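Pyruvate kinase (Pyrobaculum aerophilum, PDB 3QTG) catalyses the transfer of phosphate from phosphoenolpyruvate to ADP, forming pyruvate and ATP in the last step of glycolysis, with a divalent metal cation as cofactor. Local coordinates at residues N15-V20 with D317-T322; L39-G44 with A334-S339; P93-E98 with S158-G163; L139-T144 with I151-E156. One frame throughout, in Å; residues are numbered along the deposited sequence.

Overall arrangement
Contacts 1 and 2 sit together in the TIM barrel, their centres 8 Å apart, whereas contacts 3 and 4 lie about 40 Å away, centre to centre, in the B domain inserted after strand 76-80. Contact 1 closes the eight-stranded barrel between its first and last strands, and contact 2 packs a loop outside that seam against helix 331-343. Their segments alternate along the chain, and Arg19 of contact 1 reaches Asp43 and Ser339 of contact 2. Contacts 3 and 4, 12 Å apart between centres, are nested within both long loops, contact 4 inside contact 3, and meet through Val96 and Ala155. Barrel seam and B domain thus form separate units that do not touch through these segments.

Contact 1 (N15-V20 with D317-T322); sequences NLTKRV and DSLWLT
One face of the Trp320 indole is covered by Val20. CG1 of Val20 stands 3.8 Å from the centroid of the five-membered ring of Trp320, over the face and 16° from the ring normal, a CH-pi contact. Val20 has CG1 anti to its backbone N (chi1 165°), which sets that methyl over the pyrrole part while CG2 lies 3.6 Å from Trp320 NE1. The two side chains run alongside each other and point the same way. At the edge of the indole, in its plane, is Ser318 CB, and Trp320 NE1 donates to Ser318 OG at 3.0 Å, with the oxygen somewhat tilted from the ring plane. This bond limits the rotation of the indole, and Tyr249 OH also bonds to the same hydroxyl. Replacing Trp320 by an alanine is likely to leave Val20 without the ring it lies against and to take the indole donor from Ser318 OG.

Beneath the side chains the backbones pair as parallel strands, closing the TIM barrel between its first and eighth strands. The ladder starts with Lys18 N bonded to Asp317 O at 2.8 Å, continues with Leu319 N to Lys18 O and Val20 N to Leu319 O, and finishes with Leu321 N to Val20 O.

Trp320 comes within about 4 Å of the side chain of Arg46, which by similarity binds substrate, and packs on Ala285 and Ala287 of the neighbouring strand 284-287. Leu319 turns to the other face of the sheet, against Val308 and Thr311 of helix 302-313.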
loop_
_atom_site.group_PDB
_atom_site.type_symbol
_atom_site.label_atom_id
_atom_site.label_comp_id
_atom_site.label_asym_id
_atom_site.label_seq_id
_atom_site.Cartn_x
_atom_site.Cartn_y
_atom_site.Cartn_z
ATOM N N ASN A 15 12.357 1.351 29.725
ATOM C CA ASN A 15 11.879 0.187 28.998
ATOM C C ASN A 15 10.426 0.287 28.533
ATOM O O ASN A 15 9.558 0.856 29.207
ATOM C CB ASN A 15 12.175 -1.131 29.755
ATOM C CG ASN A 15 13.628 -1.600 29.584
ATOM O OD1 ASN A 15 14.240 -2.140 30.513
ATOM N ND2 ASN A 15 14.186 -1.386 28.393
ATOM N N LEU A 16 10.194 -0.252 27.343
ATOM C CA LEU A 16 8.859 -0.354 26.790
ATOM C C LEU A 16 8.317 -1.703 27.188
ATOM O O LEU A 16 7.180 -1.796 27.629
ATOM C CB LEU A 16 8.897 -0.158 25.282
ATOM C CG LEU A 16 9.539 1.147 24.767
ATOM C CD1 LEU A 16 9.374 1.237 23.258
ATOM C CD2 LEU A 16 8.919 2.372 25.433
ATOM N N THR A 17 9.159 -2.734 27.072
ATOM C CA THR A 17 8.859 -4.063 27.612
ATOM C C THR A 17 8.960 -4.017 29.134
ATOM O O THR A 17 9.952 -3.562 29.686
ATOM C CB THR A 17 9.824 -5.125 27.090
ATOM O OG1 THR A 17 9.936 -5.000 25.669
ATOM C CG2 THR A 17 9.315 -6.520 27.441
ATOM N N LYS A 18 7.910 -4.485 29.796
ATOM C CA LYS A 18 7.858 -4.481 31.248
ATOM C C LYS A 18 8.441 -5.758 31.865
ATOM O O LYS A 18 8.424 -6.828 31.263
ATOM C CB LYS A 18 6.423 -4.200 31.732
ATOM C CG LYS A 18 5.841 -2.877 31.196
ATOM C CD LYS A 18 6.775 -1.704 31.495
ATOM C CE LYS A 18 6.193 -0.392 31.059
ATOM N NZ LYS A 18 4.878 -0.216 31.717
ATOM N N ARG A 19 8.963 -5.614 33.078
ATOM C CA ARG A 19 9.787 -6.635 33.723
ATOM C C ARG A 19 9.066 -7.094 34.982
ATOM O O ARG A 19 8.805 -6.294 35.888
ATOM C CB ARG A 19 11.162 -6.041 34.079
ATOM C CG ARG A 19 11.931 -5.392 32.901
ATOM C CD ARG A 19 12.864 -4.238 33.350
ATOM N NE ARG A 19 12.108 -3.180 34.026
ATOM C CZ ARG A 19 12.617 -2.072 34.558
ATOM N NH1 ARG A 19 13.922 -1.824 34.524
ATOM N NH2 ARG A 19 11.803 -1.199 35.129
ATOM N N VAL A 20 8.709 -8.376 35.008
ATOM C CA VAL A 20 8.039 -8.983 36.151
ATOM C C VAL A 20 8.939 -10.057 36.790
ATOM O O VAL A 20 9.507 -10.890 36.086
ATOM C CB VAL A 20 6.651 -9.582 35.749
ATOM C CG1 VAL A 20 6.102 -10.532 36.831
ATOM C CG2 VAL A 20 5.669 -8.467 35.458
ATOM N N ASP A 317 4.013 -7.130 25.986
ATOM C CA ASP A 317 3.945 -6.104 27.033
ATOM C C ASP A 317 4.950 -6.356 28.152
ATOM O O ASP A 317 5.499 -5.407 28.709
ATOM C CB ASP A 317 2.568 -6.047 27.711
ATOM C CG ASP A 317 1.450 -5.650 26.782
ATOM O OD1 ASP A 317 0.921 -4.516 26.919
ATOM O OD2 ASP A 317 1.071 -6.487 25.948
ATOM N N SER A 318 5.119 -7.620 28.534
ATOM C CA SER A 318 5.990 -7.990 29.670
ATOM C C SER A 318 6.657 -9.372 29.563
ATOM O O SER A 318 6.203 -10.251 28.796
ATOM C CB SER A 318 5.253 -7.845 31.012
ATOM O OG SER A 318 4.036 -8.568 31.024
ATOM N N LEU A 319 7.740 -9.535 30.335
ATOM C CA LEU A 319 8.453 -10.805 30.505
ATOM C C LEU A 319 8.519 -11.121 31.996
ATOM O O LEU A 319 8.847 -10.255 32.813
ATOM C CB LEU A 319 9.869 -10.771 29.897
ATOM C CG LEU A 319 10.030 -10.428 28.391
ATOM C CD1 LEU A 319 11.475 -10.136 28.040
ATOM C CD2 LEU A 319 9.505 -11.519 27.465
ATOM N N TRP A 320 8.175 -12.357 32.349
ATOM C CA TRP A 320 8.039 -12.741 33.747
ATOM C C TRP A 320 9.115 -13.762 34.092
ATOM O O TRP A 320 9.139 -14.850 33.539
ATOM C CB TRP A 320 6.663 -13.375 33.976
ATOM C CG TRP A 320 5.467 -12.478 33.753
ATOM C CD1 TRP A 320 5.439 -11.252 33.134
ATOM C CD2 TRP A 320 4.120 -12.755 34.152
ATOM N NE1 TRP A 320 4.160 -10.751 33.139
ATOM C CE2 TRP A 320 3.332 -11.651 33.766
ATOM C CE3 TRP A 320 3.506 -13.822 34.828
ATOM C CZ2 TRP A 320 1.947 -11.588 34.013
ATOM C CZ3 TRP A 320 2.132 -13.760 35.063
ATOM C CH2 TRP A 320 1.368 -12.655 34.650
ATOM N N LEU A 321 10.006 -13.404 35.001
ATOM C CA LEU A 321 10.936 -14.370 35.581
ATOM C C LEU A 321 10.247 -15.154 36.681
ATOM O O LEU A 321 9.489 -14.589 37.478
ATOM C CB LEU A 321 12.163 -13.648 36.144
ATOM C CG LEU A 321 12.966 -12.750 35.191
ATOM C CD1 LEU A 321 14.210 -12.171 35.871
ATOM C CD2 LEU A 321 13.342 -13.500 33.917
ATOM N N THR A 322 10.507 -16.462 36.732
ATOM C CA THR A 322 9.905 -17.302 37.758
ATOM C C THR A 322 10.962 -17.859 38.717
ATOM O O THR A 322 11.343 -17.160 39.656
ATOM C CB THR A 322 8.946 -18.363 37.155
ATOM O OG1 THR A 322 9.619 -19.089 36.122
ATOM C CG2 THR A 322 7.732 -17.663 36.538
#

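Contact 2 (L39-G44 with A334-S339); sequences LDLVDG and AVSWLS
Leu41 and Val42 pack against helix 331-343, the longer of the two helices that come after the eighth strand of the TIM barrel. They belong to the loop that joins helix 32-39 to the second barrel strand, 44-48, and a type I turn from Leu39 to Val42 presents Leu41 to the helix.

The apolar part of the contact rests on three branched side chains. Val335 divides its methyls between two partners: its CG2 lies 3.9 Å from Leu41 CB, and its CG1 meets Val42 CG1, also at 3.9 Å. The torsion of Leu41, with CG anti to the carbonyl carbon (chi1 -76°), extends the isobutyl group over the helix surface. Val42 and Val335 both continue onto Ala21 of strand 18-22, and Val335 touches Leu321 as well, which ties the loop to the outer side of the barrel seam.

Two serines supply the next group of contacts, van der Waals in character. The two methyls of Leu41 part across the helix: CD1 sits 3.8 Å from Ser336 CA, while CD2 lies 3.7 Å from Ser339 OG, almost a full turn further on. The hydroxyl of Ser339 is engaged elsewhere, by Arg19 NH1, and the same guanidinium forms a salt bridge with Asp43 through NE. Arg19 of the first strand therefore links helix and loop from the barrel side.

No direct hydrogen bond crosses between the segments. A single water does so instead, donating to Leu41 O and to Val335 O at 2.9 Å each. The helix carbonyl thus has two donors, since Ser339 N also bonds to Val335 O, at 3.1 Å.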
loop_
_atom_site.group_PDB
_atom_site.type_symbol
_atom_site.label_atom_id
_atom_site.label_comp_id
_atom_site.label_asym_id
_atom_site.label_seq_id
_atom_site.Cartn_x
_atom_site.Cartn_y
_atom_site.Cartn_z
ATOM N N LEU A 39 14.005 -4.360 43.341
ATOM C CA LEU A 39 12.712 -3.785 42.989
ATOM C C LEU A 39 12.836 -2.583 42.066
ATOM O O LEU A 39 11.896 -2.258 41.335
ATOM C CB LEU A 39 11.909 -3.441 44.251
ATOM C CG LEU A 39 11.501 -4.667 45.083
ATOM C CD1 LEU A 39 10.819 -4.278 46.374
ATOM C CD2 LEU A 39 10.612 -5.621 44.280
ATOM N N ASP A 40 13.993 -1.918 42.117
ATOM C CA ASP A 40 14.339 -0.843 41.183
ATOM C C ASP A 40 14.397 -1.347 39.744
ATOM O O ASP A 40 14.342 -0.565 38.799
ATOM C CB ASP A 40 15.705 -0.250 41.531
ATOM C CG ASP A 40 15.648 0.786 42.662
ATOM O OD1 ASP A 40 14.547 1.124 43.182
ATOM O OD2 ASP A 40 16.745 1.265 43.030
ATOM N N LEU A 41 14.530 -2.654 39.592
ATOM C CA LEU A 41 14.719 -3.257 38.289
ATOM C C LEU A 41 13.486 -4.006 37.794
ATOM O O LEU A 41 13.549 -4.676 36.757
ATOM C CB LEU A 41 15.960 -4.174 38.286
ATOM C CG LEU A 41 17.307 -3.438 38.244
ATOM C CD1 LEU A 41 18.468 -4.335 38.701
ATOM C CD2 LEU A 41 17.590 -2.858 36.857
ATOM N N VAL A 42 12.383 -3.910 38.536
ATOM C CA VAL A 42 11.128 -4.566 38.138
ATOM C C VAL A 42 9.986 -3.562 37.999
ATOM O O VAL A 42 10.042 -2.449 38.548
ATOM C CB VAL A 42 10.732 -5.784 39.062
ATOM C CG1 VAL A 42 11.931 -6.661 39.321
ATOM C CG2 VAL A 42 10.101 -5.324 40.411
ATOM N N ASP A 43 8.972 -3.950 37.227
ATOM C CA ASP A 43 7.769 -3.144 37.053
ATOM C C ASP A 43 6.590 -3.793 37.746
ATOM O O ASP A 43 5.532 -3.181 37.898
ATOM C CB ASP A 43 7.467 -2.927 35.564
ATOM C CG ASP A 43 8.637 -2.296 34.819
ATOM O OD1 ASP A 43 8.940 -1.101 35.033
ATOM O OD2 ASP A 43 9.274 -2.991 34.018
ATOM N N GLY A 44 6.777 -5.048 38.143
ATOM C CA GLY A 44 5.741 -5.818 38.809
ATOM C C GLY A 44 6.299 -7.062 39.450
ATOM O O GLY A 44 7.409 -7.484 39.141
ATOM N N ALA A 334 19.727 -11.808 37.877
ATOM C CA ALA A 334 18.682 -12.221 36.944
ATOM C C ALA A 334 17.840 -11.041 36.460
ATOM O O ALA A 334 17.696 -10.867 35.254
ATOM C CB ALA A 334 17.812 -13.313 37.549
ATOM N N VAL A 335 17.330 -10.214 37.379
ATOM C CA VAL A 335 16.577 -9.010 36.988
ATOM C C VAL A 335 17.449 -7.940 36.342
ATOM O O VAL A 335 16.982 -7.161 35.490
ATOM C CB VAL A 335 15.725 -8.399 38.141
ATOM C CG1 VAL A 335 14.664 -9.397 38.615
ATOM C CG2 VAL A 335 16.586 -7.895 39.303
ATOM N N SER A 336 18.718 -7.911 36.742
ATOM C CA SER A 336 19.668 -6.955 36.210
ATOM C C SER A 336 19.956 -7.285 34.746
ATOM O O SER A 336 19.902 -6.404 33.900
ATOM C CB SER A 336 20.940 -6.948 37.059
ATOM O OG SER A 336 21.857 -5.978 36.590
ATOM N N TRP A 337 20.211 -8.557 34.448
ATOM C CA TRP A 337 20.399 -9.016 33.068
ATOM C C TRP A 337 19.150 -8.902 32.182
ATOM O O TRP A 337 19.264 -8.558 31.006
ATOM C CB TRP A 337 20.951 -10.434 33.040
ATOM C CG TRP A 337 22.436 -10.446 33.025
ATOM C CD1 TRP A 337 23.274 -10.676 34.087
ATOM C CD2 TRP A 337 23.278 -10.196 31.898
ATOM N NE1 TRP A 337 24.576 -10.595 33.684
ATOM C CE2 TRP A 337 24.615 -10.300 32.347
ATOM C CE3 TRP A 337 23.035 -9.906 30.547
ATOM C CZ2 TRP A 337 25.713 -10.123 31.493
ATOM C CZ3 TRP A 337 24.129 -9.720 29.696
ATOM C CH2 TRP A 337 25.451 -9.831 30.175
ATOM N N LEU A 338 17.971 -9.175 32.750
ATOM C CA LEU A 338 16.700 -8.946 32.040
ATOM C C LEU A 338 16.575 -7.507 31.505
ATOM O O LEU A 338 16.341 -7.278 30.309
ATOM C CB LEU A 338 15.498 -9.267 32.937
ATOM C CG LEU A 338 14.166 -9.162 32.186
ATOM C CD1 LEU A 338 14.167 -10.022 30.880
ATOM C CD2 LEU A 338 12.979 -9.522 33.084
ATOM N N SER A 339 16.755 -6.556 32.414
ATOM C CA SER A 339 16.612 -5.130 32.151
ATOM C C SER A 339 17.661 -4.611 31.169
ATOM O O SER A 339 17.357 -3.799 30.288
ATOM C CB SER A 339 16.711 -4.382 33.486
ATOM O OG SER A 339 16.216 -3.077 33.376
HETATM O O HOH W 1 14.130 -7.063 35.288
#

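Contact 3 (P93-E98 with S158-G163); sequences PINVQE and SGVITG
Ile161, Ser158 and Val96 lose more surface to this contact than the other residues of the two segments. Ile161 pairs with Ile94 in the antiparallel ribbon of strands 94-96 and 159-161, in the B domain, and is bound in both directions: Ile94 N to Ile161 O and Ile161 N to Ile94 O, each 2.7 Å with the donor in the carbonyl plane. With CG1 anti to the carbonyl carbon (chi1 -62°), its chain reaches diagonally to Val96, where Ile161 CD1 meets Val96 CG2 at 3.8 Å. Ile94 and Ile161 also touch Ile115 of strand 115-117.

Val96 faces Gly159, and this is again a hydrogen-bonded pair. Val96 N reaches Gly159 O at 2.7 Å in a nearly straight bond, while the return bond from Gly159 N to Val96 O is longer, 3.0 Å.

Ser158 closes the ribbon at the end where Gln97 and Glu98 lie. Its CA sends a C-H towards Val96 O at 3.2 Å, and its hydroxyl makes two weak bonds, donating to Gln97 OE1 and accepting from Glu98 N.

The ribbon thus has two unlike faces, with Ile94, Val96 and Ile161 turned to the domain and the more exposed Asn95 and Val160 on the other. Its pairing rests on backbone bonds and branched aliphatic packing, with little help from the weak serine bonds at its end.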
loop_
_atom_site.group_PDB
_atom_site.type_symbol
_atom_site.label_atom_id
_atom_site.label_comp_id
_atom_site.label_asym_id
_atom_site.label_seq_id
_atom_site.Cartn_x
_atom_site.Cartn_y
_atom_site.Cartn_z
ATOM N N PRO A 93 5.954 -45.421 48.522
ATOM C CA PRO A 93 6.640 -45.152 47.247
ATOM C C PRO A 93 6.654 -46.383 46.345
ATOM O O PRO A 93 6.858 -47.498 46.820
ATOM C CB PRO A 93 8.059 -44.778 47.685
ATOM C CG PRO A 93 7.860 -44.184 49.085
ATOM C CD PRO A 93 6.781 -45.038 49.689
ATOM N N ILE A 94 6.375 -46.185 45.067
ATOM C CA ILE A 94 6.371 -47.292 44.113
ATOM C C ILE A 94 7.587 -47.144 43.207
ATOM O O ILE A 94 7.755 -46.120 42.545
ATOM C CB ILE A 94 5.061 -47.327 43.273
ATOM C CG1 ILE A 94 3.872 -47.702 44.163
ATOM C CG2 ILE A 94 5.164 -48.331 42.111
ATOM C CD1 ILE A 94 2.586 -47.029 43.762
ATOM N N ASN A 95 8.432 -48.167 43.204
ATOM C CA ASN A 95 9.626 -48.181 42.377
ATOM C C ASN A 95 9.338 -48.826 41.032
ATOM O O ASN A 95 8.906 -49.983 40.943
ATOM C CB ASN A 95 10.784 -48.873 43.096
ATOM C CG ASN A 95 11.249 -48.093 44.326
ATOM O OD1 ASN A 95 12.116 -47.231 44.218
ATOM N ND2 ASN A 95 10.650 -48.369 45.485
ATOM N N VAL A 96 9.570 -48.047 39.992
ATOM C CA VAL A 96 9.237 -48.424 38.636
ATOM C C VAL A 96 10.534 -48.711 37.891
ATOM O O VAL A 96 11.476 -47.918 37.955
ATOM C CB VAL A 96 8.385 -47.288 37.984
ATOM C CG1 VAL A 96 8.528 -47.230 36.479
ATOM C CG2 VAL A 96 6.926 -47.438 38.397
ATOM N N GLN A 97 10.595 -49.866 37.222
ATOM C CA GLN A 97 11.765 -50.225 36.416
ATOM C C GLN A 97 11.485 -49.939 34.958
ATOM O O GLN A 97 10.344 -50.042 34.512
ATOM C CB GLN A 97 12.162 -51.705 36.604
ATOM C CG GLN A 97 12.387 -52.135 38.068
ATOM C CD GLN A 97 13.365 -51.241 38.870
ATOM O OE1 GLN A 97 14.434 -50.850 38.386
ATOM N NE2 GLN A 97 12.987 -50.934 40.117
ATOM N N GLU A 98 12.525 -49.554 34.223
ATOM C CA GLU A 98 12.408 -49.300 32.786
ATOM C C GLU A 98 11.907 -50.571 32.085
ATOM O O GLU A 98 12.408 -51.653 32.353
ATOM C CB GLU A 98 13.774 -48.891 32.215
ATOM C CG GLU A 98 13.754 -48.613 30.710
ATOM C CD GLU A 98 15.118 -48.204 30.155
ATOM O OE1 GLU A 98 15.926 -47.610 30.913
ATOM O OE2 GLU A 98 15.370 -48.463 28.948
ATOM N N SER A 158 13.471 -45.844 34.650
ATOM C CA SER A 158 13.305 -46.099 36.073
ATOM C C SER A 158 12.901 -44.844 36.837
ATOM O O SER A 158 13.138 -43.726 36.383
ATOM C CB SER A 158 14.595 -46.653 36.664
ATOM O OG SER A 158 14.674 -48.042 36.443
ATOM N N GLY A 159 12.303 -45.032 38.007
ATOM C CA GLY A 159 11.777 -43.915 38.767
ATOM C C GLY A 159 11.003 -44.377 39.981
ATOM O O GLY A 159 10.698 -45.561 40.131
ATOM N N VAL A 160 10.710 -43.434 40.867
ATOM C CA VAL A 160 9.998 -43.725 42.097
ATOM C C VAL A 160 8.752 -42.843 42.085
ATOM O O VAL A 160 8.862 -41.623 41.991
ATOM C CB VAL A 160 10.871 -43.430 43.334
ATOM C CG1 VAL A 160 10.130 -43.728 44.622
ATOM C CG2 VAL A 160 12.163 -44.244 43.267
ATOM N N ILE A 161 7.582 -43.475 42.120
ATOM C CA ILE A 161 6.308 -42.753 42.196
ATOM C C ILE A 161 5.887 -42.622 43.650
ATOM O O ILE A 161 5.832 -43.606 44.391
ATOM C CB ILE A 161 5.194 -43.406 41.332
ATOM C CG1 ILE A 161 5.593 -43.380 39.851
ATOM C CG2 ILE A 161 3.883 -42.651 41.502
ATOM C CD1 ILE A 161 4.838 -44.363 38.973
ATOM N N THR A 162 5.622 -41.383 44.044
ATOM C CA THR A 162 5.246 -41.030 45.404
ATOM C C THR A 162 3.797 -40.489 45.399
ATOM O O THR A 162 3.369 -39.855 44.424
ATOM C CB THR A 162 6.278 -39.978 45.991
ATOM O OG1 THR A 162 7.553 -40.609 46.121
ATOM C CG2 THR A 162 5.904 -39.503 47.352
ATOM N N GLY A 163 3.063 -40.750 46.487
ATOM C CA GLY A 163 1.745 -40.170 46.706
ATOM C C GLY A 163 1.794 -38.652 46.703
ATOM O O GLY A 163 2.729 -38.040 47.222
#

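Contact 4 (L139-T144 with I151-E156); sequences LRLKVT and IEAVAE
Lys142 O accepts from Val154 N at 2.7 Å across the hairpin of strands 139-146 and 150-155 in the B domain. A C-H of the next residue back meets it too, Ala153 CA lying 3.1 Å from Lys142 O. The return bond, Lys142 N to Val154 O, is 2.8 Å, and Thr144 N to Glu152 O continues the antiparallel ladder. The strands are strongly twisted, their axes at 132°.

Leu141, Val143, Ala153 and Ala155 share one face. Leu141 CB meets Ala153 CB at 3.7 Å, while Leu141 CD1 extends to Ala155 CB.

At the open end Glu156 N binds Arg140 O, and the Arg140 chain bends at chi3 (90°), bringing NH1 round to a salt bridge with Glu156 OE1. OE1 lies close to the guanidinium plane and is approached on its syn side from somewhat out of the carboxylate plane, the two planar groups being turned 47° apart. Without the carboxylate, as with an alanine here, Arg140 NH1 is likely to lose its mate, though Glu170 would still hold the guanidinium through NH2. At the other end a water bridges the side chains, 2.6 Å from Thr144 OG1 and donating to Glu152 OE1 at 2.9 Å.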
loop_
_atom_site.group_PDB
_atom_site.type_symbol
_atom_site.label_atom_id
_atom_site.label_comp_id
_atom_site.label_asym_id
_atom_site.label_seq_id
_atom_site.Cartn_x
_atom_site.Cartn_y
_atom_site.Cartn_z
ATOM N N LEU A 139 9.631 -38.847 34.153
ATOM C CA LEU A 139 9.194 -40.233 34.061
ATOM C C LEU A 139 8.092 -40.243 33.032
ATOM O O LEU A 139 7.043 -39.628 33.238
ATOM C CB LEU A 139 8.719 -40.763 35.425
ATOM C CG LEU A 139 8.299 -42.241 35.574
ATOM C CD1 LEU A 139 9.217 -43.231 34.832
ATOM C CD2 LEU A 139 8.170 -42.633 37.065
ATOM N N ARG A 140 8.349 -40.893 31.906
ATOM C CA ARG A 140 7.352 -41.044 30.864
ATOM C C ARG A 140 6.908 -42.494 30.828
ATOM O O ARG A 140 7.711 -43.402 31.020
ATOM C CB ARG A 140 7.902 -40.638 29.500
ATOM C CG ARG A 140 8.683 -39.331 29.522
ATOM C CD ARG A 140 9.461 -39.107 28.230
ATOM N NE ARG A 140 8.636 -38.374 27.272
ATOM C CZ ARG A 140 8.017 -38.951 26.264
ATOM N NH1 ARG A 140 8.160 -40.239 26.092
ATOM N NH2 ARG A 140 7.277 -38.251 25.430
ATOM N N LEU A 141 5.613 -42.692 30.605
ATOM C CA LEU A 141 5.049 -44.029 30.510
ATOM C C LEU A 141 4.157 -44.084 29.280
ATOM O O LEU A 141 3.288 -43.234 29.105
ATOM C CB LEU A 141 4.208 -44.411 31.743
ATOM C CG LEU A 141 4.438 -44.292 33.265
ATOM C CD1 LEU A 141 4.960 -45.593 33.968
ATOM C CD2 LEU A 141 5.156 -43.016 33.739
ATOM N N LYS A 142 4.361 -45.110 28.460
ATOM C CA LYS A 142 3.625 -45.270 27.211
ATOM C C LYS A 142 2.399 -46.152 27.483
ATOM O O LYS A 142 2.549 -47.296 27.884
ATOM C CB LYS A 142 4.522 -45.969 26.184
ATOM C CG LYS A 142 4.582 -45.351 24.819
ATOM C CD LYS A 142 3.245 -44.960 24.229
ATOM C CE LYS A 142 3.486 -44.190 22.924
ATOM N NZ LYS A 142 4.079 -45.075 21.880
ATOM N N VAL A 143 1.202 -45.630 27.244
ATOM C CA VAL A 143 -0.050 -46.370 27.490
ATOM C C VAL A 143 -0.313 -47.510 26.472
ATOM O O VAL A 143 -0.431 -47.289 25.266
ATOM C CB VAL A 143 -1.266 -45.418 27.592
ATOM C CG1 VAL A 143 -2.561 -46.186 27.886
ATOM C CG2 VAL A 143 -1.017 -44.350 28.660
ATOM N N THR A 144 -0.437 -48.728 26.993
ATOM C CA THR A 144 -0.526 -49.933 26.175
ATOM C C THR A 144 -1.883 -50.642 26.226
ATOM O O THR A 144 -2.181 -51.502 25.393
ATOM C CB THR A 144 0.560 -50.933 26.589
ATOM O OG1 THR A 144 0.457 -51.192 27.997
ATOM C CG2 THR A 144 1.953 -50.388 26.246
ATOM N N ILE A 151 -5.688 -48.365 33.623
ATOM C CA ILE A 151 -4.747 -48.132 32.554
ATOM C C ILE A 151 -3.497 -48.967 32.820
ATOM O O ILE A 151 -3.078 -49.119 33.958
ATOM C CB ILE A 151 -4.427 -46.595 32.489
ATOM C CG1 ILE A 151 -5.354 -45.911 31.492
ATOM C CG2 ILE A 151 -2.961 -46.289 32.189
ATOM C CD1 ILE A 151 -5.984 -44.644 32.083
ATOM N N GLU A 152 -2.915 -49.523 31.764
ATOM C CA GLU A 152 -1.570 -50.044 31.821
ATOM C C GLU A 152 -0.654 -49.196 30.935
ATOM O O GLU A 152 -1.053 -48.770 29.849
ATOM C CB GLU A 152 -1.553 -51.519 31.383
ATOM C CG GLU A 152 -2.273 -52.466 32.389
ATOM C CD GLU A 152 -2.460 -53.879 31.846
ATOM O OE1 GLU A 152 -2.435 -54.071 30.601
ATOM O OE2 GLU A 152 -2.625 -54.807 32.670
ATOM N N ALA A 153 0.576 -48.979 31.394
ATOM C CA ALA A 153 1.551 -48.180 30.664
ATOM C C ALA A 153 2.978 -48.684 30.896
ATOM O O ALA A 153 3.303 -49.167 31.970
ATOM C CB ALA A 153 1.411 -46.713 31.046
ATOM N N VAL A 154 3.829 -48.589 29.887
ATOM C CA VAL A 154 5.196 -49.088 29.999
ATOM C C VAL A 154 6.110 -47.926 30.329
ATOM O O VAL A 154 6.118 -46.916 29.606
ATOM C CB VAL A 154 5.677 -49.778 28.673
ATOM C CG1 VAL A 154 7.185 -50.084 28.707
ATOM C CG2 VAL A 154 4.890 -51.053 28.414
ATOM N N ALA A 155 6.882 -48.075 31.402
ATOM C CA ALA A 155 7.827 -47.070 31.822
ATOM C C ALA A 155 9.011 -47.020 30.839
ATOM O O ALA A 155 9.597 -48.051 30.491
ATOM C CB ALA A 155 8.303 -47.361 33.211
ATOM N N GLU A 156 9.321 -45.809 30.378
ATOM C CA GLU A 156 10.406 -45.579 29.443
ATOM C C GLU A 156 11.734 -45.437 30.185
ATOM O O GLU A 156 12.788 -45.537 29.576
ATOM C CB GLU A 156 10.101 -44.363 28.563
ATOM C CG GLU A 156 8.881 -44.584 27.687
ATOM C CD GLU A 156 8.498 -43.377 26.830
ATOM O OE1 GLU A 156 9.313 -42.433 26.652
ATOM O OE2 GLU A 156 7.356 -43.381 26.318
HETATM O O HOH W 2 -0.670 -53.532 28.309
#